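Local coordinates for protein L-threonine dehydrogenase (Flavobacterium frigidimaris, PDB 2YY7) that probably oxidises L-threonine at its 3-hydroxyl with NAD as cofactor, as an L-threonine dehydrogenase of the short-chain dehydrogenase/reductase superfamily, at residues P127-P132 and W279-D284. Numbering follows the deposited sequence.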
ATOM      1  N   PRO A 127      -5.831  15.180  -5.843  1.00 14.72           N
ATOM      2  CA  PRO A 127      -6.680  16.312  -6.243  1.00 15.60           C
ATOM      3  C   PRO A 127      -7.909  16.322  -5.330  1.00 16.12           C
ATOM      4  O   PRO A 127      -8.512  15.274  -5.091  1.00 14.44           O
ATOM      5  CB  PRO A 127      -7.029  15.980  -7.690  1.00 16.33           C
ATOM      6  CG  PRO A 127      -5.770  15.325  -8.176  1.00 17.61           C
ATOM      7  CD  PRO A 127      -5.415  14.395  -7.021  1.00 14.63           C
ATOM      8  N   LYS A 128      -8.285  17.492  -4.828  1.00 14.83           N
ATOM      9  CA  LYS A 128      -9.401  17.573  -3.894  1.00 16.43           C
ATOM     10  C   LYS A 128     -10.819  17.636  -4.459  1.00 15.88           C
ATOM     11  O   LYS A 128     -11.778  17.331  -3.743  1.00 15.11           O
ATOM     12  CB  LYS A 128      -9.171  18.748  -2.937  1.00 17.06           C
ATOM     13  CG  LYS A 128      -7.735  18.814  -2.416  1.00 21.51           C
ATOM     14  CD  LYS A 128      -7.615  19.582  -1.114  1.00 26.50           C
ATOM     15  CE  LYS A 128      -7.882  18.684   0.082  1.00 28.87           C
ATOM     16  NZ  LYS A 128      -6.781  17.698   0.326  1.00 25.98           N
ATOM     17  N   GLU A 129     -10.969  18.014  -5.724  1.00 14.57           N
ATOM     18  CA  GLU A 129     -12.301  18.100  -6.311  1.00 16.44           C
ATOM     19  C   GLU A 129     -12.490  17.087  -7.440  1.00 15.18           C
ATOM     20  O   GLU A 129     -11.618  16.918  -8.286  1.00 15.77           O
ATOM     21  CB  GLU A 129     -12.559  19.522  -6.822  1.00 16.12           C
ATOM     22  CG  GLU A 129     -14.040  19.876  -6.875  1.00 24.29           C
ATOM     23  CD  GLU A 129     -14.657  20.046  -5.491  1.00 24.47           C
ATOM     24  OE1 GLU A 129     -15.847  19.711  -5.326  1.00 26.11           O
ATOM     25  OE2 GLU A 129     -13.963  20.529  -4.571  1.00 26.90           O
ATOM     26  N   ASN A 130     -13.636  16.412  -7.443  1.00 15.23           N
ATOM     27  CA  ASN A 130     -13.935  15.400  -8.451  1.00 16.07           C
ATOM     28  C   ASN A 130     -12.760  14.436  -8.628  1.00 14.32           C
ATOM     29  O   ASN A 130     -12.319  14.167  -9.745  1.00 14.21           O
ATOM     30  CB  ASN A 130     -14.274  16.062  -9.792  1.00 17.10           C
ATOM     31  CG  ASN A 130     -15.501  16.955  -9.705  1.00 22.07           C
ATOM     32  OD1 ASN A 130     -15.478  18.003  -9.062  1.00 27.78           O
ATOM     33  ND2 ASN A 130     -16.582  16.536 -10.347  1.00 28.59           N
ATOM     34  N   THR A 131     -12.256  13.924  -7.511  1.00 13.54           N
ATOM     35  CA  THR A 131     -11.133  12.990  -7.529  1.00 11.59           C
ATOM     36  C   THR A 131     -11.400  11.843  -8.499  1.00 12.06           C
ATOM     37  O   THR A 131     -12.431  11.171  -8.408  1.00 10.65           O
ATOM     38  CB  THR A 131     -10.895  12.400  -6.132  1.00 12.30           C
ATOM     39  OG1 THR A 131     -10.744  13.469  -5.190  1.00 10.95           O
ATOM     40  CG2 THR A 131      -9.632  11.539  -6.126  1.00 10.39           C
ATOM     41  N   PRO A 132     -10.472  11.607  -9.441  1.00 11.32           N
ATOM     42  CA  PRO A 132     -10.590  10.541 -10.444  1.00 11.66           C
ATOM     43  C   PRO A 132     -10.444   9.137  -9.847  1.00 11.32           C
ATOM     44  O   PRO A 132      -9.917   8.976  -8.747  1.00 11.28           O
ATOM     45  CB  PRO A 132      -9.450  10.846 -11.420  1.00 10.93           C
ATOM     46  CG  PRO A 132      -9.158  12.318 -11.195  1.00 12.55           C
ATOM     47  CD  PRO A 132      -9.284  12.438  -9.704  1.00 12.12           C
ATOM     48  N   TRP A 279      -7.854  14.452   2.987  1.00 11.22           N
ATOM     49  CA  TRP A 279      -8.783  13.809   2.056  1.00 11.16           C
ATOM     50  C   TRP A 279      -9.409  14.786   1.065  1.00 11.67           C
ATOM     51  O   TRP A 279      -9.423  15.995   1.293  1.00 10.72           O
ATOM     52  CB  TRP A 279      -9.932  13.122   2.802  1.00 10.81           C
ATOM     53  CG  TRP A 279      -9.545  12.009   3.708  1.00  9.45           C
ATOM     54  CD1 TRP A 279      -8.332  11.384   3.784  1.00  9.96           C
ATOM     55  CD2 TRP A 279     -10.395  11.359   4.657  1.00 11.18           C
ATOM     56  NE1 TRP A 279      -8.379  10.381   4.724  1.00  9.79           N
ATOM     57  CE2 TRP A 279      -9.634  10.345   5.275  1.00 11.20           C
ATOM     58  CE3 TRP A 279     -11.732  11.536   5.045  1.00 10.45           C
ATOM     59  CZ2 TRP A 279     -10.163   9.508   6.261  1.00  9.15           C
ATOM     60  CZ3 TRP A 279     -12.260  10.701   6.028  1.00  9.37           C
ATOM     61  CH2 TRP A 279     -11.475   9.701   6.623  1.00 11.14           C
ATOM     62  N   PRO A 280      -9.943  14.259  -0.051  1.00 11.48           N
ATOM     63  CA  PRO A 280     -10.591  15.055  -1.100  1.00 11.87           C
ATOM     64  C   PRO A 280     -11.890  15.671  -0.586  1.00 10.92           C
ATOM     65  O   PRO A 280     -12.385  15.294   0.477  1.00 10.80           O
ATOM     66  CB  PRO A 280     -10.859  14.030  -2.200  1.00 13.00           C
ATOM     67  CG  PRO A 280      -9.787  13.006  -1.988  1.00 13.52           C
ATOM     68  CD  PRO A 280      -9.774  12.864  -0.492  1.00 11.36           C
ATOM     69  N   ALA A 281     -12.442  16.609  -1.349  1.00 11.21           N
ATOM     70  CA  ALA A 281     -13.690  17.261  -0.971  1.00 11.26           C
ATOM     71  C   ALA A 281     -14.866  16.590  -1.681  1.00 11.63           C
ATOM     72  O   ALA A 281     -15.954  16.457  -1.108  1.00 12.57           O
ATOM     73  CB  ALA A 281     -13.635  18.754  -1.331  1.00 10.79           C
ATOM     74  N   SER A 282     -14.642  16.173  -2.925  1.00 11.01           N
ATOM     75  CA  SER A 282     -15.673  15.514  -3.732  1.00 11.93           C
ATOM     76  C   SER A 282     -15.040  14.421  -4.600  1.00 12.27           C
ATOM     77  O   SER A 282     -13.870  14.514  -4.966  1.00 12.07           O
ATOM     78  CB  SER A 282     -16.385  16.540  -4.619  1.00 12.00           C
ATOM     79  OG  SER A 282     -15.464  17.145  -5.508  1.00 12.90           O
ATOM     80  N   ILE A 283     -15.832  13.410  -4.953  1.00 12.57           N
ATOM     81  CA  ILE A 283     -15.345  12.263  -5.723  1.00 13.05           C
ATOM     82  C   ILE A 283     -16.029  12.029  -7.077  1.00 13.12           C
ATOM     83  O   ILE A 283     -17.244  12.170  -7.195  1.00 12.48           O
ATOM     84  CB  ILE A 283     -15.516  10.961  -4.882  1.00 13.30           C
ATOM     85  CG1 ILE A 283     -14.749  11.078  -3.560  1.00 12.86           C
ATOM     86  CG2 ILE A 283     -15.068   9.742  -5.687  1.00 13.17           C
ATOM     87  CD1 ILE A 283     -13.249  11.103  -3.703  1.00 12.44           C
ATOM     88  N   ASP A 284     -15.243  11.659  -8.089  1.00 11.83           N
ATOM     89  CA  ASP A 284     -15.787  11.355  -9.418  1.00 13.21           C
ATOM     90  C   ASP A 284     -15.969   9.839  -9.513  1.00 11.88           C
ATOM     91  O   ASP A 284     -14.992   9.101  -9.620  1.00 10.61           O
ATOM     92  CB  ASP A 284     -14.832  11.822 -10.524  1.00 12.68           C
ATOM     93  CG  ASP A 284     -15.330  11.463 -11.924  1.00 16.15           C
ATOM     94  OD1 ASP A 284     -14.644  11.810 -12.908  1.00 19.41           O
ATOM     95  OD2 ASP A 284     -16.402  10.833 -12.047  1.00 16.85           O
TER
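Pro280 sets its CB against the hydroxyl of Thr131, 3.0 Å from OG1, the two side chains crossing at about a right angle. That hydroxyl is itself tied back to Pro127 O. Here the loop between strand 112-118 and helix 142-161 of the Rossmann-type NAD domain is pinned to the loop between helices 272-276 and 286-292, where the side chain of Trp279 comes within about 7 Å of the bound NAD. A single beta bridge joins Thr131 and Ile283: Thr131 N reaches Ser282 O at 3.1 Å, and Asp284 N returns to Thr131 O. Further along, Lys128 O takes two N-H groups in its carbonyl plane, Ala281 N at 2.6 Å and Ser282 N at 3.2 Å. The hydroxyl of Ser282 sits between its own backbone N and carbonyl carbon (chi1 61°), which brings OG to Asn130 N at 2.8 Å, an almost straight bond. The same OG donates to Glu129 OE1, 2.6 Å away and met from above the carboxylate plane. An alanine in place of Ser282 would probably leave Asn130 N without this acceptor and the Glu129 carboxylate freer to swing. Across the bridge, Ile283 puts CD1 against Thr131 CB, while its side chain also touches Pro212 of strand 211-215. Lys128, its chain bent at chi3 and chi4, gives NZ to Asp277 O in a hydrogen bond and to Trp279 O in a weak one, 3.3 Å long.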